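Local coordinates for Alr1585 protein (Nostoc sp., PDB 5C2I) that probably acts as a haem-dependent dye-decolorizing (DyP-type) peroxidase, using hydrogen peroxide to oxidise dyes and other organic substrates, at residues 241-246 with 461-466; 257-262 with 446-451; 36-41 with 153-158. The protein carries 1 engineered substitution. One frame throughout, in Å; residues are numbered along the deposited sequence.

Interaction 1 (241-246 with 461-466); sequences DPNGNT and ISFLKT
N243 and N245 join a loop to the chain's last short helix, 461-465, at the edge of the fold, by hydrogen bonds at S462 and T466 and by packing of F463. The backbone N of N245 donates an almost straight hydrogen bond to S462 OG (3.0 Å, 165°). With chi1 at 60°, S462 sets OG between its backbone N and carbonyl carbon, turned to the loop; D29 of helix 24-29 is a further partner of the same hydroxyl. Beyond it, the N245 amide reaches over the end of the helix, where ND2 makes weak, bent bonds to T466 OG1 (2.7 Å) and to S462 O (3.3 Å). T466 OG1 donates to S462 O, so the S462 carbonyl, in the first turn of the helix, meets both side chains. The loop leaves strand 239-240 through a type I turn from D241 to G244, closed by G244 N to D241 O. D241 also forms an Asx turn, its OD1 taking N243 N from above the carboxylate plane, while OD2 bonds to S460 just ahead of the helix. F463 lies against this turn: N243 runs alongside it, CB 3.3 Å from F463 CD1, and D241 OD2 approaches F463 CB at 3.5 Å.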
# COMPACT_ATOMS: atom_id res chain seq x y z
N ASP A 241 -1.46 -41.85 20.28
CA ASP A 241 -2.84 -42.07 19.87
C ASP A 241 -3.15 -43.56 20.16
O ASP A 241 -2.60 -44.44 19.51
CB ASP A 241 -3.01 -41.75 18.41
CG ASP A 241 -4.45 -41.96 17.91
OD1 ASP A 241 -5.29 -42.54 18.65
OD2 ASP A 241 -4.72 -41.50 16.78
N PRO A 242 -4.03 -43.84 21.14
CA PRO A 242 -4.32 -45.27 21.45
C PRO A 242 -4.85 -46.06 20.25
O PRO A 242 -4.80 -47.27 20.28
CB PRO A 242 -5.39 -45.22 22.54
CG PRO A 242 -5.96 -43.86 22.49
CD PRO A 242 -4.99 -42.94 21.79
N ASN A 243 -5.32 -45.40 19.19
CA ASN A 243 -5.84 -46.11 17.97
C ASN A 243 -5.01 -45.82 16.73
O ASN A 243 -5.47 -46.04 15.59
CB ASN A 243 -7.27 -45.66 17.73
CG ASN A 243 -8.13 -45.85 18.96
OD1 ASN A 243 -8.31 -46.97 19.46
ND2 ASN A 243 -8.63 -44.74 19.49
N GLY A 244 -3.79 -45.30 16.90
CA GLY A 244 -2.91 -45.12 15.74
C GLY A 244 -2.46 -46.46 15.18
O GLY A 244 -2.57 -47.46 15.85
N ASN A 245 -1.94 -46.49 13.95
CA ASN A 245 -1.51 -47.73 13.29
C ASN A 245 -0.01 -47.82 12.97
O ASN A 245 0.39 -48.64 12.11
CB ASN A 245 -2.27 -47.82 11.99
CG ASN A 245 -3.73 -48.03 12.25
OD1 ASN A 245 -4.10 -48.86 13.12
ND2 ASN A 245 -4.58 -47.34 11.51
N THR A 246 0.82 -46.99 13.61
CA THR A 246 2.28 -47.02 13.34
C THR A 246 2.92 -47.19 14.68
O THR A 246 2.23 -47.18 15.73
CB THR A 246 2.86 -45.76 12.64
OG1 THR A 246 2.96 -44.66 13.55
CG2 THR A 246 2.01 -45.34 11.43
N ILE A 461 -2.83 -39.42 11.90
CA ILE A 461 -3.35 -39.47 10.55
C ILE A 461 -3.75 -40.91 10.15
O ILE A 461 -4.82 -41.09 9.55
CB ILE A 461 -2.36 -38.84 9.55
CG1 ILE A 461 -2.27 -37.32 9.87
CG2 ILE A 461 -2.80 -39.11 8.12
CD1 ILE A 461 -1.14 -36.59 9.18
N SER A 462 -2.95 -41.89 10.53
CA SER A 462 -3.24 -43.30 10.21
C SER A 462 -4.57 -43.74 10.82
O SER A 462 -5.34 -44.46 10.16
CB SER A 462 -2.09 -44.25 10.65
OG SER A 462 -1.84 -44.17 12.06
N PHE A 463 -4.87 -43.31 12.03
CA PHE A 463 -6.16 -43.61 12.62
C PHE A 463 -7.29 -43.13 11.71
O PHE A 463 -8.24 -43.91 11.40
CB PHE A 463 -6.31 -43.00 13.99
CG PHE A 463 -7.72 -42.98 14.50
CD1 PHE A 463 -8.32 -44.14 14.98
CD2 PHE A 463 -8.43 -41.80 14.60
CE1 PHE A 463 -9.61 -44.14 15.49
CE2 PHE A 463 -9.74 -41.78 15.13
CZ PHE A 463 -10.34 -42.95 15.56
N LEU A 464 -7.19 -41.89 11.25
CA LEU A 464 -8.22 -41.30 10.44
C LEU A 464 -8.33 -41.94 9.06
O LEU A 464 -9.44 -42.11 8.52
CB LEU A 464 -7.99 -39.79 10.34
CG LEU A 464 -8.02 -39.01 11.67
CD1 LEU A 464 -7.56 -37.60 11.49
CD2 LEU A 464 -9.44 -39.06 12.25
N LYS A 465 -7.20 -42.29 8.47
CA LYS A 465 -7.19 -42.89 7.15
C LYS A 465 -7.76 -44.31 7.09
O LYS A 465 -8.05 -44.77 6.00
CB LYS A 465 -5.77 -42.94 6.60
CG LYS A 465 -5.18 -41.61 6.17
CD LYS A 465 -3.89 -41.88 5.40
CE LYS A 465 -3.25 -40.61 4.94
NZ LYS A 465 -2.05 -40.95 4.11
N THR A 466 -7.84 -45.00 8.22
CA THR A 466 -8.28 -46.40 8.24
C THR A 466 -9.57 -46.57 9.05
O THR A 466 -9.92 -47.67 9.46
CB THR A 466 -7.18 -47.32 8.80
OG1 THR A 466 -6.84 -46.92 10.12
CG2 THR A 466 -5.94 -47.27 7.93

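Interaction 2 (257-262 with 446-451); sequences RKLEQN and LWINMK. With HEM (protoporphyrin IX containing Fe), chain E.
E260 and N449 form an antiparallel hydrogen-bonded pair, E260 N to N449 O and N449 N to E260 O both measuring 2.9 Å. The same two residues also bond through their side chains. N449 ND2 donates to the anti lone pair of E260 OE1 (3.0 Å), which lies close to the plane of the N449 amide; the carboxylate plane stands 80° from that amide. E260 CG is anti to the backbone N (chi1 -176°), and the extended chain brings OE1 to the amide while OE2 accepts from G381 N. A water on OE1 links weakly to K451 NZ, which is too far for a direct salt bridge. Further backbone bonds run from K451 N to K258 O (2.8 Å) and from N262 N to W447 O.

L259, Q261 and I448, on one face of the antiparallel sheet, form part of the haem pocket; M450 lies on the same face. L259 CB meets I448 CG2 at 3.8 Å, and I448 CD1 comes within 3.5 Å of CAB on a haem vinyl group. Q261 lies beside I448, with NE2 near the haem methyl carbon CMB and bonded to E197. At the far end M450 SD sits over the centre of one face of the R257 guanidinium, 3.8 Å above its plane; D134 forms a salt bridge with R257.

Strand 383-390 flanks 250-261 through L384, L385 and F386. At the other end N262 caps helix 263-277, where W447 packs on A265 and F266 and bonds to D269.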
# COMPACT_ATOMS: atom_id res chain seq x y z
N ARG A 257 -11.55 -22.03 22.71
CA ARG A 257 -12.42 -21.11 23.44
C ARG A 257 -12.57 -19.84 22.66
O ARG A 257 -11.56 -19.24 22.25
CB ARG A 257 -11.85 -20.81 24.82
CG ARG A 257 -11.88 -22.03 25.77
CD ARG A 257 -11.00 -21.88 26.99
NE ARG A 257 -11.43 -20.87 27.96
CZ ARG A 257 -12.42 -21.01 28.85
NH1 ARG A 257 -13.20 -22.09 28.88
NH2 ARG A 257 -12.64 -20.04 29.70
N LYS A 258 -13.83 -19.43 22.44
CA LYS A 258 -14.10 -18.16 21.78
C LYS A 258 -14.18 -17.06 22.84
O LYS A 258 -15.05 -17.11 23.71
CB LYS A 258 -15.36 -18.22 20.96
CG LYS A 258 -15.67 -16.91 20.25
CD LYS A 258 -16.85 -17.05 19.27
CE LYS A 258 -17.05 -15.78 18.45
NZ LYS A 258 -18.11 -15.87 17.41
N LEU A 259 -13.22 -16.14 22.81
CA LEU A 259 -13.08 -15.14 23.89
C LEU A 259 -13.33 -13.75 23.32
O LEU A 259 -12.48 -13.18 22.64
CB LEU A 259 -11.68 -15.27 24.52
CG LEU A 259 -11.30 -16.62 25.11
CD1 LEU A 259 -9.90 -16.58 25.75
CD2 LEU A 259 -12.33 -17.07 26.12
N GLU A 260 -14.49 -13.20 23.64
CA GLU A 260 -14.89 -11.88 23.20
C GLU A 260 -14.18 -10.80 23.99
O GLU A 260 -14.10 -10.89 25.23
CB GLU A 260 -16.38 -11.70 23.36
CG GLU A 260 -16.91 -10.38 22.83
CD GLU A 260 -18.40 -10.30 22.94
OE1 GLU A 260 -18.86 -10.15 24.09
OE2 GLU A 260 -19.10 -10.44 21.92
N GLN A 261 -13.69 -9.77 23.29
CA GLN A 261 -12.91 -8.72 23.91
C GLN A 261 -13.58 -7.38 23.76
O GLN A 261 -13.79 -6.92 22.65
CB GLN A 261 -11.50 -8.66 23.28
CG GLN A 261 -10.65 -9.88 23.52
CD GLN A 261 -9.35 -9.83 22.74
OE1 GLN A 261 -9.21 -10.46 21.69
NE2 GLN A 261 -8.40 -9.05 23.25
N ASN A 262 -13.90 -6.75 24.89
CA ASN A 262 -14.53 -5.43 24.87
C ASN A 262 -13.41 -4.38 24.84
O ASN A 262 -12.92 -3.91 25.87
CB ASN A 262 -15.47 -5.25 26.03
CG ASN A 262 -16.22 -3.93 25.97
OD1 ASN A 262 -15.82 -3.01 25.27
ND2 ASN A 262 -17.29 -3.83 26.72
N LEU A 446 -12.83 -7.27 34.26
CA LEU A 446 -12.65 -8.33 33.25
C LEU A 446 -13.39 -7.93 32.00
O LEU A 446 -14.61 -7.75 32.02
CB LEU A 446 -13.17 -9.67 33.78
CG LEU A 446 -13.16 -10.86 32.84
CD1 LEU A 446 -11.76 -11.18 32.40
CD2 LEU A 446 -13.82 -12.06 33.53
N TRP A 447 -12.65 -7.75 30.90
CA TRP A 447 -13.20 -7.31 29.65
C TRP A 447 -13.16 -8.40 28.56
O TRP A 447 -13.27 -8.10 27.36
CB TRP A 447 -12.47 -6.06 29.20
CG TRP A 447 -12.70 -4.93 30.11
CD1 TRP A 447 -11.73 -4.29 30.85
CD2 TRP A 447 -13.96 -4.32 30.49
NE1 TRP A 447 -12.30 -3.31 31.60
CE2 TRP A 447 -13.66 -3.30 31.40
CE3 TRP A 447 -15.31 -4.53 30.13
CZ2 TRP A 447 -14.65 -2.51 31.99
CZ3 TRP A 447 -16.29 -3.75 30.72
CH2 TRP A 447 -15.96 -2.74 31.62
N ILE A 448 -13.01 -9.65 28.99
CA ILE A 448 -13.04 -10.84 28.13
C ILE A 448 -14.19 -11.75 28.57
O ILE A 448 -14.37 -11.97 29.78
CB ILE A 448 -11.68 -11.55 28.21
CG1 ILE A 448 -10.62 -10.64 27.58
CG2 ILE A 448 -11.72 -12.91 27.54
CD1 ILE A 448 -9.17 -11.04 27.81
N ASN A 449 -15.04 -12.16 27.63
CA ASN A 449 -16.19 -13.01 27.92
C ASN A 449 -16.06 -14.32 27.16
O ASN A 449 -15.86 -14.31 25.93
CB ASN A 449 -17.50 -12.36 27.46
CG ASN A 449 -17.63 -10.93 27.90
OD1 ASN A 449 -17.48 -10.62 29.09
ND2 ASN A 449 -17.89 -10.02 26.94
N MET A 450 -16.18 -15.42 27.87
CA MET A 450 -16.18 -16.75 27.27
C MET A 450 -17.50 -16.98 26.55
O MET A 450 -18.57 -16.99 27.19
CB MET A 450 -15.97 -17.77 28.38
CG MET A 450 -16.29 -19.21 28.05
SD MET A 450 -15.41 -19.89 26.64
CE MET A 450 -16.00 -21.59 26.79
N LYS A 451 -17.44 -17.19 25.24
CA LYS A 451 -18.64 -17.34 24.42
C LYS A 451 -18.89 -18.78 23.95
O LYS A 451 -19.88 -19.05 23.29
CB LYS A 451 -18.52 -16.44 23.16
CG LYS A 451 -18.36 -14.95 23.43
CD LYS A 451 -19.37 -14.39 24.42
CE LYS A 451 -20.75 -14.42 23.84
NZ LYS A 451 -21.64 -13.65 24.74
CHA HEM E . 0.85 -14.32 26.80
CHB HEM E . -3.02 -11.72 25.55
CHC HEM E . -5.88 -15.36 26.94
CHD HEM E . -2.01 -17.82 28.40
C1A HEM E . 0.05 -13.28 26.35
C2A HEM E . 0.52 -12.01 25.90
C3A HEM E . -0.57 -11.29 25.56
C4A HEM E . -1.70 -12.11 25.76
CMA HEM E . -0.61 -9.90 24.99
CAA HEM E . 1.97 -11.53 25.82
CBA HEM E . 2.75 -11.83 24.53
CGA HEM E . 2.83 -13.32 24.35
O1A HEM E . 3.71 -14.02 24.92
O2A HEM E . 1.99 -13.86 23.62
C1B HEM E . -4.12 -12.53 25.79
C2B HEM E . -5.48 -12.15 25.49
C3B HEM E . -6.27 -13.16 25.83
C4B HEM E . -5.38 -14.17 26.41
CMB HEM E . -5.88 -10.86 24.87
CAB HEM E . -7.73 -13.36 25.69
CBB HEM E . -8.49 -12.73 24.78
C1C HEM E . -5.08 -16.36 27.52
C2C HEM E . -5.52 -17.48 28.19
C3C HEM E . -4.42 -18.16 28.63
C4C HEM E . -3.30 -17.44 28.19
CMC HEM E . -6.94 -17.94 28.37
CAC HEM E . -4.32 -19.38 29.42
CBC HEM E . -5.16 -19.83 30.32
C1D HEM E . -0.93 -17.06 27.95
C2D HEM E . 0.44 -17.54 28.13
C3D HEM E . 1.24 -16.56 27.73
C4D HEM E . 0.32 -15.50 27.25
CMD HEM E . 0.91 -18.87 28.68
CAD HEM E . 2.74 -16.60 27.68
CBD HEM E . 3.40 -16.19 29.01
CGD HEM E . 4.89 -16.30 28.88
O1D HEM E . 5.54 -15.29 29.15
O2D HEM E . 5.47 -17.38 28.52
NA HEM E . -1.32 -13.30 26.33
NB HEM E . -4.14 -13.68 26.39
NC HEM E . -3.72 -16.28 27.60
ND HEM E . -0.96 -15.81 27.50
FE HEM E . -2.50 -14.77 26.99
O HOH W 1 -21.24 -10.39 24.88
O HOH W 2 -2.66 -15.81 24.91

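Interaction 3 (36-41 with 153-158); sequences KGHGRD and LIADDD
The H38 imidazole carries the A155 methyl on one face: CB stands 3.5 Å above the ring plane, displaced toward the rim, in a CH-pi contact. At the ring edge, R40 N lies in plane and donates to H38 ND1 (2.9 Å). L153 CD2 approaches CD2 of the ring obliquely, and the ring of F93 meets it with planes about 35° apart. With chi1 at 62°, the imidazole is tucked back over its own main chain, flanked by N and C, so that one face meets the A155 methyl and ND1 points its edge at R40 N. An alanine in place of H38 takes away ND1 and the ring face; the R40 N-H would probably be left without this acceptor, the A155 methyl without its aromatic cover, and the turn at G39 less firmly held.

The R40 guanidinium receives D156 OD1 at its edge, near its plane, as a salt bridge with NH1 (3.4 Å). The carboxylate is turned 66° from it. NH1 also bonds to D91 O, and NH2 forms a salt bridge with E79. A water between R40 NH1 and D157 N adds a second link.

Farther along, D41 N donates to D157 OD1 (2.8 Å), nearly along the C-O axis. D41 OD2 lies 3.4 Å from that same oxygen, a like-charge approach which the D41 N-H bonded there probably eases in part. Another water joins D157 OD2 to G39 O.

D156 OD2 takes D158 N in an Asx turn, and D158 N-caps helix 159-176. The loop leading into strand 42-50 thus meets the strand-to-helix junction after 150-156, within the alpha+beta barrel domain of DyP peroxidases.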
# COMPACT_ATOMS: atom_id res chain seq x y z
N LYS A 36 4.62 -26.89 15.48
CA LYS A 36 4.87 -25.57 14.91
C LYS A 36 3.59 -25.10 14.27
O LYS A 36 2.92 -25.85 13.56
CB LYS A 36 6.01 -25.64 13.86
CG LYS A 36 6.34 -24.31 13.17
CD LYS A 36 7.74 -24.35 12.57
CE LYS A 36 8.00 -23.18 11.62
NZ LYS A 36 7.76 -21.90 12.35
N GLY A 37 3.25 -23.85 14.50
CA GLY A 37 2.02 -23.26 13.95
C GLY A 37 1.98 -23.26 12.43
O GLY A 37 3.02 -23.14 11.78
N HIS A 38 0.79 -23.43 11.86
CA HIS A 38 0.67 -23.49 10.38
C HIS A 38 1.12 -22.18 9.70
O HIS A 38 1.50 -22.21 8.54
CB HIS A 38 -0.73 -23.92 9.91
CG HIS A 38 -1.85 -23.01 10.31
ND1 HIS A 38 -1.97 -21.72 9.83
CD2 HIS A 38 -2.95 -23.22 11.08
CE1 HIS A 38 -3.07 -21.17 10.31
NE2 HIS A 38 -3.69 -22.06 11.07
N GLY A 39 1.07 -21.08 10.42
CA GLY A 39 1.54 -19.78 9.92
C GLY A 39 0.77 -19.14 8.77
O GLY A 39 1.29 -18.25 8.10
N ARG A 40 -0.43 -19.63 8.46
CA ARG A 40 -1.22 -19.08 7.34
C ARG A 40 -2.03 -17.90 7.85
O ARG A 40 -2.46 -17.87 9.02
CB ARG A 40 -2.14 -20.13 6.71
CG ARG A 40 -1.50 -21.48 6.32
CD ARG A 40 -0.42 -21.41 5.25
NE ARG A 40 0.05 -22.80 5.01
CZ ARG A 40 -0.30 -23.59 4.00
NH1 ARG A 40 -1.11 -23.19 3.01
NH2 ARG A 40 0.12 -24.85 3.98
N ASP A 41 -2.28 -16.96 6.96
CA ASP A 41 -2.96 -15.72 7.35
C ASP A 41 -4.47 -15.82 7.56
O ASP A 41 -5.06 -14.97 8.20
CB ASP A 41 -2.71 -14.65 6.29
CG ASP A 41 -1.34 -14.03 6.43
OD1 ASP A 41 -0.91 -13.79 7.60
OD2 ASP A 41 -0.73 -13.79 5.36
N LEU A 153 -10.35 -27.73 10.47
CA LEU A 153 -9.60 -26.47 10.37
C LEU A 153 -8.90 -26.47 9.02
O LEU A 153 -8.14 -27.39 8.72
CB LEU A 153 -8.60 -26.36 11.53
CG LEU A 153 -7.71 -25.09 11.62
CD1 LEU A 153 -7.20 -24.96 13.06
CD2 LEU A 153 -6.54 -25.13 10.65
N ILE A 154 -9.17 -25.45 8.21
CA ILE A 154 -8.53 -25.26 6.92
C ILE A 154 -7.93 -23.87 6.83
O ILE A 154 -8.58 -22.91 7.24
CB ILE A 154 -9.53 -25.42 5.74
CG1 ILE A 154 -10.28 -26.76 5.88
CG2 ILE A 154 -8.78 -25.46 4.41
CD1 ILE A 154 -11.62 -26.58 6.46
N ALA A 155 -6.68 -23.76 6.37
CA ALA A 155 -5.97 -22.51 6.40
C ALA A 155 -5.13 -22.29 5.15
O ALA A 155 -4.64 -23.23 4.53
CB ALA A 155 -5.11 -22.40 7.68
N ASP A 156 -4.98 -21.03 4.79
CA ASP A 156 -4.28 -20.65 3.61
C ASP A 156 -4.02 -19.13 3.65
O ASP A 156 -4.77 -18.40 4.26
CB ASP A 156 -5.08 -20.95 2.35
CG ASP A 156 -4.17 -21.10 1.12
OD1 ASP A 156 -3.61 -22.22 0.92
OD2 ASP A 156 -3.94 -20.11 0.39
N ASP A 157 -2.94 -18.69 3.00
CA ASP A 157 -2.70 -17.24 2.89
C ASP A 157 -3.62 -16.52 1.89
O ASP A 157 -3.86 -15.33 2.05
CB ASP A 157 -1.24 -16.98 2.49
CG ASP A 157 -0.26 -17.34 3.62
OD1 ASP A 157 -0.56 -17.18 4.80
OD2 ASP A 157 0.84 -17.79 3.27
N ASP A 158 -4.09 -17.23 0.87
CA ASP A 158 -4.93 -16.64 -0.17
C ASP A 158 -6.42 -16.84 0.27
O ASP A 158 -6.95 -17.94 0.17
CB ASP A 158 -4.67 -17.33 -1.50
CG ASP A 158 -5.55 -16.78 -2.66
OD1 ASP A 158 -6.64 -16.25 -2.46
OD2 ASP A 158 -5.18 -16.99 -3.84
O HOH W 3 2.34 -18.65 5.24
O HOH W 4 -0.98 -20.53 1.94

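The three contacts lie apart and none touches another. Interaction 3 belongs to the sheet of the N-terminal alpha+beta domain and interaction 2 to that of the C-terminal one, the two halves of the DyP fold; their centres are 23 Å apart, their nearest atoms about 11 Å. Interaction 2 alone borders the haem, through L259, Q261 and I448. Interaction 1 lies across the chain's centre from it, 35 Å between centres, yet two runs of chain connect them: 241-246 comes before strand 250-261, and strand 448-458 leads into helix 461-465. Interaction 3 lies 24 Å from interaction 1, centre to centre, and closes earlier in the chain.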